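Local structure of LRA-12 (Uncultured bacterium, 5AEB) at residues A111-D116 / S129-I134; Q84-H89 / G160-S165; F231-K236 / K246-R251. The protein probably hydrolyses beta-lactam antibiotics, carbapenems among them, as a class B3 metallo-beta-lactamase that works with two zinc ions. All blocks are in the same frame, centred on the assembly; numbering follows the deposited sequence.

Contact 2 is fully buried and brings together residues of both zinc sites, with metal bonds joining its two segments. Contact 1 lies beside it, their centres about 11 Å apart and the side chains of Met-114 and Phe-131 packing on segment 84-89; it is only partly buried, and backbone carbonyls at a helix end are its main acceptors. Contact 3 lies on the other side of the chain's centre from contact 1, and about 10 Å separates its nearest atoms from those of contact 2. Here a salt bridge and aromatic packing hold the turns between strand 222-225 and helix 251-267. Contact 1 is nested within the loop closed by contact 2; contact 3 follows.

Contact 1 (A111-D116 / S129-I134); sequences ATVMAD and SMFEPI
Phe-131 turns its ring into the space between its own backbone N and carbonyl carbon (chi1 56°), and this brings CE1 and CZ obliquely up to carbonyls of the last turn of helix 111-115: CE1 lies 4.0 Å from Met-114 O, and CZ is equally near Val-113 O. The contact belongs to the metallo-beta-lactamase fold, where the loop leading to strand 138-140 closes back over the C-terminal end of this short helix. Two carbonyls at the end of the helix, those of Met-114 and Asp-116, accept hydrogen bonds from the loop. Ile-134 N donates to Met-114 O over 3.0 Å, a fairly straight bond at 160° that arrives from above the carbonyl plane. The same oxygen receives a CA-H contact from Pro-133, whose CB in turn lies 3.3 Å from Ala-115 O. At Asp-116, the first residue to leave the helix, Ser-129 OG donates to the backbone O over 2.7 Å, again from above the carbonyl plane, while the carboxylate turns to Ser-120. On the apolar side of the contact, Met-114 bends at chi3 (71°), and its CE comes 4.4 Å from Ile-134 CD1; Leu-104 packs against both residues. Phe-131 also lies against Leu-90 and against Tyr-87 of the zinc-binding segment 84-89. A water joins the two backbones, donating to Ala-111 O at 2.9 Å and to Ile-134 O at 2.7 Å.

Contact 2 (Q84-H89 / G160-S165); sequences QAHYDH and GHTKGS. With ZN (zinc ion), chain D; ZN (zinc ion), chain C.
His-161 reaches across to segment 84-89 with its CG opposite the backbone N (chi1 -173°), and its NE2 binds a zinc ion at 1.8 Å. Gln-84 OE1, also 1.8 Å from this metal, and His-86 ND1, at 1.9 Å, complete the protein ligands of the site. The sequence Gln-Ala-His-Tyr-Asp-His is the HxHxDH motif of metallo-beta-lactamases with glutamine in the first position, so a side-chain amide oxygen stands in for an imidazole nitrogen. Shared coordination brings the ligand atoms close together; the two histidine rings meet obliquely, their planes at 66°. His-161 ND1 is steadied by a weak hydrogen bond to Thr-188 O. Next along the chain, Thr-162 lays CG2 over one face of the His-86 ring, 3.7 Å from the centroid and 19° off the ring normal, a CH-pi contact. Its OG1 pairs with Asp-110, whose carboxylate also receives Ala-85 N and so links the two segments. The type I turn from Thr-162 ends at Ser-165, whose OG accepts Thr-162 N at 2.9 Å and whose CB lies 4.2 Å from Gln-84 CG. Asp-88 and His-89, with His-227, bind the second zinc ion, and one water lies 1.9 Å from each metal. Bridging two cations, that water would be strongly polarised, consistent with the attacking nucleophile proposed for di-zinc enzymes of this family.

Contact 3 (F231-K236 / K246-R251); sequences FSMHSK and KSFMDR
Lys-236, at the end of the one-turn helix 233-236, and Ser-247, in the 3-10 segment that ends at Phe-248, have CA atoms 5.4 Å apart, the nearest CA pair across the two segments. These turns lie at an edge of the alpha-beta/beta-alpha sandwich of the metallo-beta-lactamase fold, where Phe-231 and Phe-248 pack on the outermost strand 222-225 of one sheet, Met-233 and Phe-248 on the outermost strand 24-27 of the other. Lys-236 runs extended along the contact. Its CG passes 3.3 Å from Ser-247 O, and its CB rests over a face of the Phe-248 ring. Phe-248 CE1 lies at the edge of the Phe-231 ring, 4.0 Å from Phe-231 CE2, while Met-233 CB lies over one face of that ring, toward its rim. Asp-250, its CG opposite the backbone N (chi1 -178°), forms a salt bridge: Lys-236 NZ meets Asp-250 OD2 at 2.8 Å on the anti side of the carboxylate. OD1 caps Gly-253 N, so one side chain both N-caps helix 251-267 and binds the lysine, whose charge probably helps keep the acid ionised. Two more acceptors hold the ammonium group, Phe-231 O at 2.8 Å from NZ and a water at 2.7 Å from NZ that itself donates to Phe-248 O.

Contact 1 (A111-D116 / S129-I134)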
loop_
_atom_site.group_PDB
_atom_site.type_symbol
_atom_site.label_atom_id
_atom_site.label_comp_id
_atom_site.label_asym_id
_atom_site.label_seq_id
_atom_site.Cartn_x
_atom_site.Cartn_y
_atom_site.Cartn_z
ATOM N N ALA A 111 8.272 11.453 -2.863
ATOM C CA ALA A 111 9.724 11.185 -2.864
ATOM C C ALA A 111 10.399 11.966 -1.760
ATOM O O ALA A 111 11.220 11.409 -1.029
ATOM C CB ALA A 111 10.350 11.518 -4.209
ATOM N N THR A 112 10.005 13.235 -1.636
ATOM C CA THR A 112 10.525 14.158 -0.627
ATOM C C THR A 112 10.200 13.722 0.803
ATOM O O THR A 112 11.111 13.628 1.645
ATOM C CB THR A 112 10.025 15.606 -0.877
ATOM O OG1 THR A 112 10.489 16.025 -2.163
ATOM C CG2 THR A 112 10.615 16.602 0.155
ATOM N N VAL A 113 8.924 13.473 1.087
ATOM C CA VAL A 113 8.541 12.986 2.399
ATOM C C VAL A 113 9.339 11.714 2.726
ATOM O O VAL A 113 9.794 11.545 3.844
ATOM C CB VAL A 113 7.027 12.726 2.490
ATOM C CG1 VAL A 113 6.682 11.978 3.763
ATOM C CG2 VAL A 113 6.261 14.044 2.453
ATOM N N MET A 114 9.543 10.851 1.726
ATOM C CA MET A 114 10.255 9.592 1.950
ATOM C C MET A 114 11.719 9.822 2.295
ATOM O O MET A 114 12.244 9.194 3.210
ATOM C CB MET A 114 10.152 8.668 0.737
ATOM C CG MET A 114 8.849 7.908 0.687
ATOM S SD MET A 114 8.579 7.037 -0.874
ATOM C CE MET A 114 9.778 5.700 -0.787
ATOM N N ALA A 115 12.349 10.726 1.551
ATOM C CA ALA A 115 13.737 11.096 1.757
ATOM C C ALA A 115 13.967 11.763 3.128
ATOM O O ALA A 115 15.076 11.680 3.675
ATOM C CB ALA A 115 14.213 11.991 0.612
ATOM N N ASP A 116 12.945 12.403 3.702
ATOM C CA ASP A 116 13.117 12.974 5.068
ATOM C C ASP A 116 12.403 12.216 6.186
ATOM O O ASP A 116 12.277 12.730 7.295
ATOM C CB ASP A 116 12.776 14.474 5.142
ATOM C CG ASP A 116 11.313 14.764 4.825
ATOM O OD1 ASP A 116 10.395 14.006 5.270
ATOM O OD2 ASP A 116 11.076 15.775 4.118
ATOM N N SER A 129 11.667 13.177 11.927
ATOM C CA SER A 129 11.387 11.931 11.187
ATOM C C SER A 129 10.530 10.941 11.958
ATOM O O SER A 129 10.822 10.627 13.107
ATOM C CB SER A 129 12.683 11.242 10.751
ATOM O OG SER A 129 13.244 11.902 9.638
ATOM N N MET A 130 9.475 10.446 11.307
ATOM C CA MET A 130 8.597 9.425 11.899
ATOM C C MET A 130 8.922 7.986 11.484
ATOM O O MET A 130 8.481 7.035 12.114
ATOM C CB MET A 130 7.141 9.760 11.618
ATOM C CG MET A 130 6.730 11.130 12.142
ATOM S SD MET A 130 5.373 11.807 11.162
ATOM C CE MET A 130 4.104 10.644 11.636
ATOM N N PHE A 131 9.698 7.837 10.421
ATOM C CA PHE A 131 10.222 6.527 9.989
ATOM C C PHE A 131 11.604 6.755 9.367
ATOM O O PHE A 131 11.935 7.902 9.008
ATOM C CB PHE A 131 9.274 5.837 8.978
ATOM C CG PHE A 131 8.979 6.670 7.760
ATOM C CD1 PHE A 131 9.780 6.582 6.625
ATOM C CD2 PHE A 131 7.891 7.538 7.744
ATOM C CE1 PHE A 131 9.512 7.370 5.500
ATOM C CE2 PHE A 131 7.604 8.313 6.624
ATOM C CZ PHE A 131 8.412 8.230 5.491
ATOM N N GLU A 132 12.395 5.683 9.236
ATOM C CA GLU A 132 13.748 5.810 8.629
ATOM C C GLU A 132 13.642 6.290 7.178
ATOM O O GLU A 132 12.958 5.653 6.369
ATOM C CB GLU A 132 14.536 4.490 8.713
ATOM C CG GLU A 132 15.996 4.552 8.201
ATOM C CD GLU A 132 16.911 5.407 9.077
ATOM O OE1 GLU A 132 16.720 5.469 10.312
ATOM O OE2 GLU A 132 17.825 6.053 8.512
ATOM N N PRO A 133 14.275 7.437 6.856
ATOM C CA PRO A 133 14.302 7.933 5.475
ATOM C C PRO A 133 14.710 6.849 4.463
ATOM O O PRO A 133 15.532 6.005 4.759
ATOM C CB PRO A 133 15.384 9.011 5.511
ATOM C CG PRO A 133 15.313 9.532 6.911
ATOM C CD PRO A 133 14.978 8.344 7.777
ATOM N N ILE A 134 14.111 6.887 3.284
ATOM C CA ILE A 134 14.526 6.050 2.173
ATOM C C ILE A 134 14.572 6.923 0.918
ATOM O O ILE A 134 13.740 7.824 0.732
ATOM C CB ILE A 134 13.591 4.851 1.858
ATOM C CG1 ILE A 134 12.783 4.360 3.049
ATOM C CG2 ILE A 134 14.452 3.702 1.364
ATOM C CD1 ILE A 134 11.461 5.082 3.198
HETATM O O HOH W 1 12.870 9.106 -1.442
#

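Contact 2 (Q84-H89 / G160-S165)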
loop_
_atom_site.group_PDB
_atom_site.type_symbol
_atom_site.label_atom_id
_atom_site.label_comp_id
_atom_site.label_asym_id
_atom_site.label_seq_id
_atom_site.Cartn_x
_atom_site.Cartn_y
_atom_site.Cartn_z
ATOM N N GLN A 84 1.857 4.651 -0.270
ATOM C CA GLN A 84 1.564 5.663 0.719
ATOM C C GLN A 84 2.792 5.939 1.576
ATOM O O GLN A 84 3.222 5.037 2.302
ATOM C CB GLN A 84 0.530 5.004 1.694
ATOM C CG GLN A 84 -0.575 5.866 2.093
ATOM C CD GLN A 84 -1.251 5.357 3.324
ATOM O OE1 GLN A 84 -0.903 5.795 4.449
ATOM N NE2 GLN A 84 -2.265 4.446 3.138
ATOM N N ALA A 85 3.265 7.185 1.639
ATOM C CA ALA A 85 4.432 7.446 2.494
ATOM C C ALA A 85 4.079 7.830 3.940
ATOM O O ALA A 85 4.250 8.981 4.359
ATOM C CB ALA A 85 5.354 8.483 1.861
ATOM N N HIS A 86 3.547 6.867 4.688
ATOM C CA HIS A 86 3.282 7.035 6.103
ATOM C C HIS A 86 3.996 5.948 6.822
ATOM O O HIS A 86 4.181 4.875 6.274
ATOM C CB HIS A 86 1.792 6.928 6.432
ATOM C CG HIS A 86 1.011 8.203 6.220
ATOM N ND1 HIS A 86 -0.335 8.211 6.063
ATOM C CD2 HIS A 86 1.426 9.532 6.136
ATOM C CE1 HIS A 86 -0.744 9.485 5.871
ATOM N NE2 HIS A 86 0.334 10.290 5.941
ATOM N N TYR A 87 4.327 6.212 8.085
ATOM C CA TYR A 87 5.146 5.303 8.892
ATOM C C TYR A 87 4.540 3.921 9.079
ATOM O O TYR A 87 5.284 2.966 9.286
ATOM C CB TYR A 87 5.477 5.913 10.267
ATOM C CG TYR A 87 4.318 5.926 11.242
ATOM C CD1 TYR A 87 3.379 6.961 11.231
ATOM C CD2 TYR A 87 4.137 4.883 12.158
ATOM C CE1 TYR A 87 2.304 6.975 12.118
ATOM C CE2 TYR A 87 3.072 4.885 13.053
ATOM C CZ TYR A 87 2.160 5.926 13.038
ATOM O OH TYR A 87 1.085 5.916 13.935
ATOM N N ASP A 88 3.212 3.824 9.027
ATOM C CA ASP A 88 2.526 2.526 9.134
ATOM C C ASP A 88 2.675 1.642 7.859
ATOM O O ASP A 88 2.365 0.459 7.895
ATOM C CB ASP A 88 1.026 2.648 9.608
ATOM C CG ASP A 88 0.169 3.557 8.725
ATOM O OD1 ASP A 88 0.694 4.634 8.269
ATOM O OD2 ASP A 88 -1.037 3.206 8.478
ATOM N N HIS A 89 3.194 2.218 6.771
ATOM C CA HIS A 89 3.458 1.462 5.539
ATOM C C HIS A 89 4.867 1.530 5.038
ATOM O O HIS A 89 5.193 0.865 4.040
ATOM C CB HIS A 89 2.485 1.882 4.449
ATOM C CG HIS A 89 1.065 1.992 4.947
ATOM N ND1 HIS A 89 0.280 0.928 5.095
ATOM C CD2 HIS A 89 0.334 3.095 5.392
ATOM C CE1 HIS A 89 -0.919 1.324 5.584
ATOM N NE2 HIS A 89 -0.875 2.652 5.777
ATOM N N GLY A 160 -3.836 12.541 -2.126
ATOM C CA GLY A 160 -4.759 13.157 -1.175
ATOM C C GLY A 160 -4.416 12.658 0.195
ATOM O O GLY A 160 -4.032 13.447 1.047
ATOM N N HIS A 161 -4.559 11.342 0.402
ATOM C CA HIS A 161 -4.084 10.700 1.642
ATOM C C HIS A 161 -2.655 11.130 1.894
ATOM O O HIS A 161 -2.318 11.547 3.020
ATOM C CB HIS A 161 -4.179 9.186 1.602
ATOM C CG HIS A 161 -3.845 8.512 2.939
ATOM N ND1 HIS A 161 -4.738 8.385 3.931
ATOM C CD2 HIS A 161 -2.654 7.949 3.414
ATOM C CE1 HIS A 161 -4.170 7.781 4.984
ATOM N NE2 HIS A 161 -2.888 7.500 4.664
ATOM N N THR A 162 -1.811 11.015 0.859
ATOM C CA THR A 162 -0.509 11.649 0.845
ATOM C C THR A 162 -0.403 12.375 -0.492
ATOM O O THR A 162 -1.236 12.173 -1.395
ATOM C CB THR A 162 0.695 10.683 1.108
ATOM O OG1 THR A 162 0.821 9.718 0.047
ATOM C CG2 THR A 162 0.545 9.976 2.402
ATOM N N LYS A 163 0.590 13.246 -0.622
ATOM C CA LYS A 163 0.771 13.955 -1.893
ATOM C C LYS A 163 1.101 12.962 -3.038
ATOM O O LYS A 163 0.858 13.272 -4.194
ATOM C CB LYS A 163 1.859 15.017 -1.772
ATOM C CG LYS A 163 1.591 16.045 -0.686
ATOM C CD LYS A 163 2.626 17.164 -0.735
ATOM C CE LYS A 163 2.510 18.049 0.509
ATOM N NZ LYS A 163 2.716 19.482 0.145
ATOM N N GLY A 164 1.683 11.804 -2.707
ATOM C CA GLY A 164 2.019 10.802 -3.709
ATOM C C GLY A 164 1.361 9.447 -3.482
ATOM O O GLY A 164 1.854 8.433 -3.964
ATOM N N SER A 165 0.270 9.387 -2.734
ATOM C CA SER A 165 -0.337 8.075 -2.536
ATOM C C SER A 165 -0.841 7.529 -3.886
ATOM O O SER A 165 -1.179 8.297 -4.819
ATOM C CB SER A 165 -1.394 8.049 -1.417
ATOM O OG SER A 165 -2.213 9.202 -1.404
HETATM ZN ZN ZN D . -1.638 6.842 5.728
HETATM ZN ZN ZN C . -2.187 3.493 6.921
HETATM O O HOH W 2 -3.627 4.372 6.077
HETATM O O HOH W 3 -1.739 5.367 6.883
#

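Contact 3 (F231-K236 / K246-R251)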
loop_
_atom_site.group_PDB
_atom_site.type_symbol
_atom_site.label_atom_id
_atom_site.label_comp_id
_atom_site.label_asym_id
_atom_site.label_seq_id
_atom_site.Cartn_x
_atom_site.Cartn_y
_atom_site.Cartn_z
ATOM N N PHE A 231 -10.517 -3.467 3.302
ATOM C CA PHE A 231 -11.234 -4.392 2.419
ATOM C C PHE A 231 -11.829 -5.583 3.142
ATOM O O PHE A 231 -12.070 -6.610 2.515
ATOM C CB PHE A 231 -10.377 -4.872 1.223
ATOM C CG PHE A 231 -9.114 -5.626 1.584
ATOM C CD1 PHE A 231 -8.036 -4.991 2.183
ATOM C CD2 PHE A 231 -8.960 -6.948 1.206
ATOM C CE1 PHE A 231 -6.853 -5.679 2.442
ATOM C CE2 PHE A 231 -7.798 -7.656 1.478
ATOM C CZ PHE A 231 -6.733 -7.017 2.090
ATOM N N SER A 232 -12.048 -5.444 4.441
ATOM C CA SER A 232 -12.626 -6.526 5.276
ATOM C C SER A 232 -11.900 -7.854 5.074
ATOM O O SER A 232 -12.547 -8.883 4.889
ATOM C CB SER A 232 -14.088 -6.756 4.917
ATOM O OG SER A 232 -14.862 -5.644 5.261
ATOM N N MET A 233 -10.567 -7.848 5.068
ATOM C CA MET A 233 -9.833 -9.068 4.724
ATOM C C MET A 233 -10.181 -10.264 5.637
ATOM O O MET A 233 -10.294 -11.396 5.177
ATOM C CB MET A 233 -8.329 -8.824 4.721
ATOM C CG MET A 233 -7.536 -10.046 4.277
ATOM S SD MET A 233 -5.793 -9.719 4.563
ATOM C CE MET A 233 -5.559 -10.350 6.220
ATOM N N HIS A 234 -10.379 -9.979 6.915
ATOM C CA HIS A 234 -10.693 -11.002 7.887
ATOM C C HIS A 234 -12.077 -11.580 7.820
ATOM O O HIS A 234 -12.320 -12.604 8.444
ATOM C CB HIS A 234 -10.352 -10.511 9.272
ATOM C CG HIS A 234 -8.924 -10.129 9.396
ATOM N ND1 HIS A 234 -7.932 -11.032 9.308
ATOM C CD2 HIS A 234 -8.326 -8.895 9.515
ATOM C CE1 HIS A 234 -6.761 -10.413 9.431
ATOM N NE2 HIS A 234 -7.003 -9.101 9.557
ATOM N N SER A 235 -12.969 -10.953 7.054
ATOM C CA SER A 235 -14.256 -11.562 6.662
ATOM C C SER A 235 -14.131 -12.434 5.423
ATOM O O SER A 235 -14.944 -13.300 5.186
ATOM C CB SER A 235 -15.294 -10.485 6.371
ATOM O OG SER A 235 -15.499 -9.701 7.530
ATOM N N LYS A 236 -13.127 -12.191 4.609
ATOM C CA LYS A 236 -13.022 -12.872 3.333
ATOM C C LYS A 236 -12.096 -14.077 3.434
ATOM O O LYS A 236 -12.166 -14.978 2.621
ATOM C CB LYS A 236 -12.528 -11.883 2.278
ATOM C CG LYS A 236 -13.537 -10.776 2.006
ATOM C CD LYS A 236 -12.910 -9.588 1.281
ATOM C CE LYS A 236 -13.985 -8.593 0.828
ATOM N NZ LYS A 236 -13.364 -7.376 0.192
ATOM N N LYS A 246 -11.872 -16.020 -5.330
ATOM C CA LYS A 246 -13.231 -15.475 -5.464
ATOM C C LYS A 246 -13.748 -14.735 -4.218
ATOM O O LYS A 246 -14.556 -13.802 -4.343
ATOM C CB LYS A 246 -14.202 -16.534 -6.002
ATOM C CG LYS A 246 -13.848 -16.904 -7.450
ATOM C CD LYS A 246 -14.580 -18.130 -7.935
ATOM C CE LYS A 246 -14.110 -18.528 -9.321
ATOM N NZ LYS A 246 -14.970 -19.662 -9.804
ATOM N N SER A 247 -13.227 -15.084 -3.039
ATOM C CA SER A 247 -13.641 -14.402 -1.821
ATOM C C SER A 247 -13.175 -12.942 -1.763
ATOM O O SER A 247 -13.666 -12.151 -0.938
ATOM C CB SER A 247 -13.261 -15.183 -0.568
ATOM O OG SER A 247 -11.970 -15.738 -0.683
ATOM N N PHE A 248 -12.293 -12.575 -2.694
ATOM C CA PHE A 248 -11.790 -11.215 -2.800
ATOM C C PHE A 248 -12.443 -10.403 -3.924
ATOM O O PHE A 248 -12.110 -9.237 -4.141
ATOM C CB PHE A 248 -10.250 -11.235 -2.886
ATOM C CG PHE A 248 -9.602 -11.730 -1.626
ATOM C CD1 PHE A 248 -9.460 -10.891 -0.527
ATOM C CD2 PHE A 248 -9.176 -13.051 -1.519
ATOM C CE1 PHE A 248 -8.882 -11.366 0.641
ATOM C CE2 PHE A 248 -8.592 -13.525 -0.365
ATOM C CZ PHE A 248 -8.461 -12.690 0.725
ATOM N N MET A 249 -13.388 -11.032 -4.624
ATOM C CA MET A 249 -14.200 -10.347 -5.605
ATOM C C MET A 249 -15.335 -9.646 -4.850
ATOM O O MET A 249 -16.182 -10.305 -4.235
ATOM C CB MET A 249 -14.703 -11.320 -6.663
ATOM C CG MET A 249 -13.604 -11.889 -7.576
ATOM S SD MET A 249 -14.308 -13.037 -8.825
ATOM C CE MET A 249 -12.768 -13.561 -9.585
ATOM N N ASP A 250 -15.342 -8.312 -4.869
ATOM C CA ASP A 250 -16.203 -7.546 -3.944
ATOM C C ASP A 250 -16.363 -6.114 -4.428
ATOM O O ASP A 250 -15.959 -5.161 -3.754
ATOM C CB ASP A 250 -15.609 -7.610 -2.507
ATOM C CG ASP A 250 -16.458 -6.878 -1.459
ATOM O OD1 ASP A 250 -17.697 -6.773 -1.628
ATOM O OD2 ASP A 250 -15.883 -6.377 -0.456
ATOM N N ARG A 251 -16.950 -5.958 -5.609
ATOM C CA ARG A 251 -17.184 -4.650 -6.128
ATOM C C ARG A 251 -18.069 -3.803 -5.210
ATOM O O ARG A 251 -17.768 -2.619 -4.997
ATOM C CB ARG A 251 -17.725 -4.729 -7.558
ATOM C CG ARG A 251 -17.880 -3.376 -8.235
ATOM C CD ARG A 251 -16.563 -2.651 -8.388
ATOM N NE ARG A 251 -16.815 -1.218 -8.576
ATOM C CZ ARG A 251 -16.088 -0.417 -9.349
ATOM N NH1 ARG A 251 -15.029 -0.884 -10.016
ATOM N NH2 ARG A 251 -16.408 0.872 -9.426
HETATM O O HOH W 4 -11.550 -7.896 -1.807
#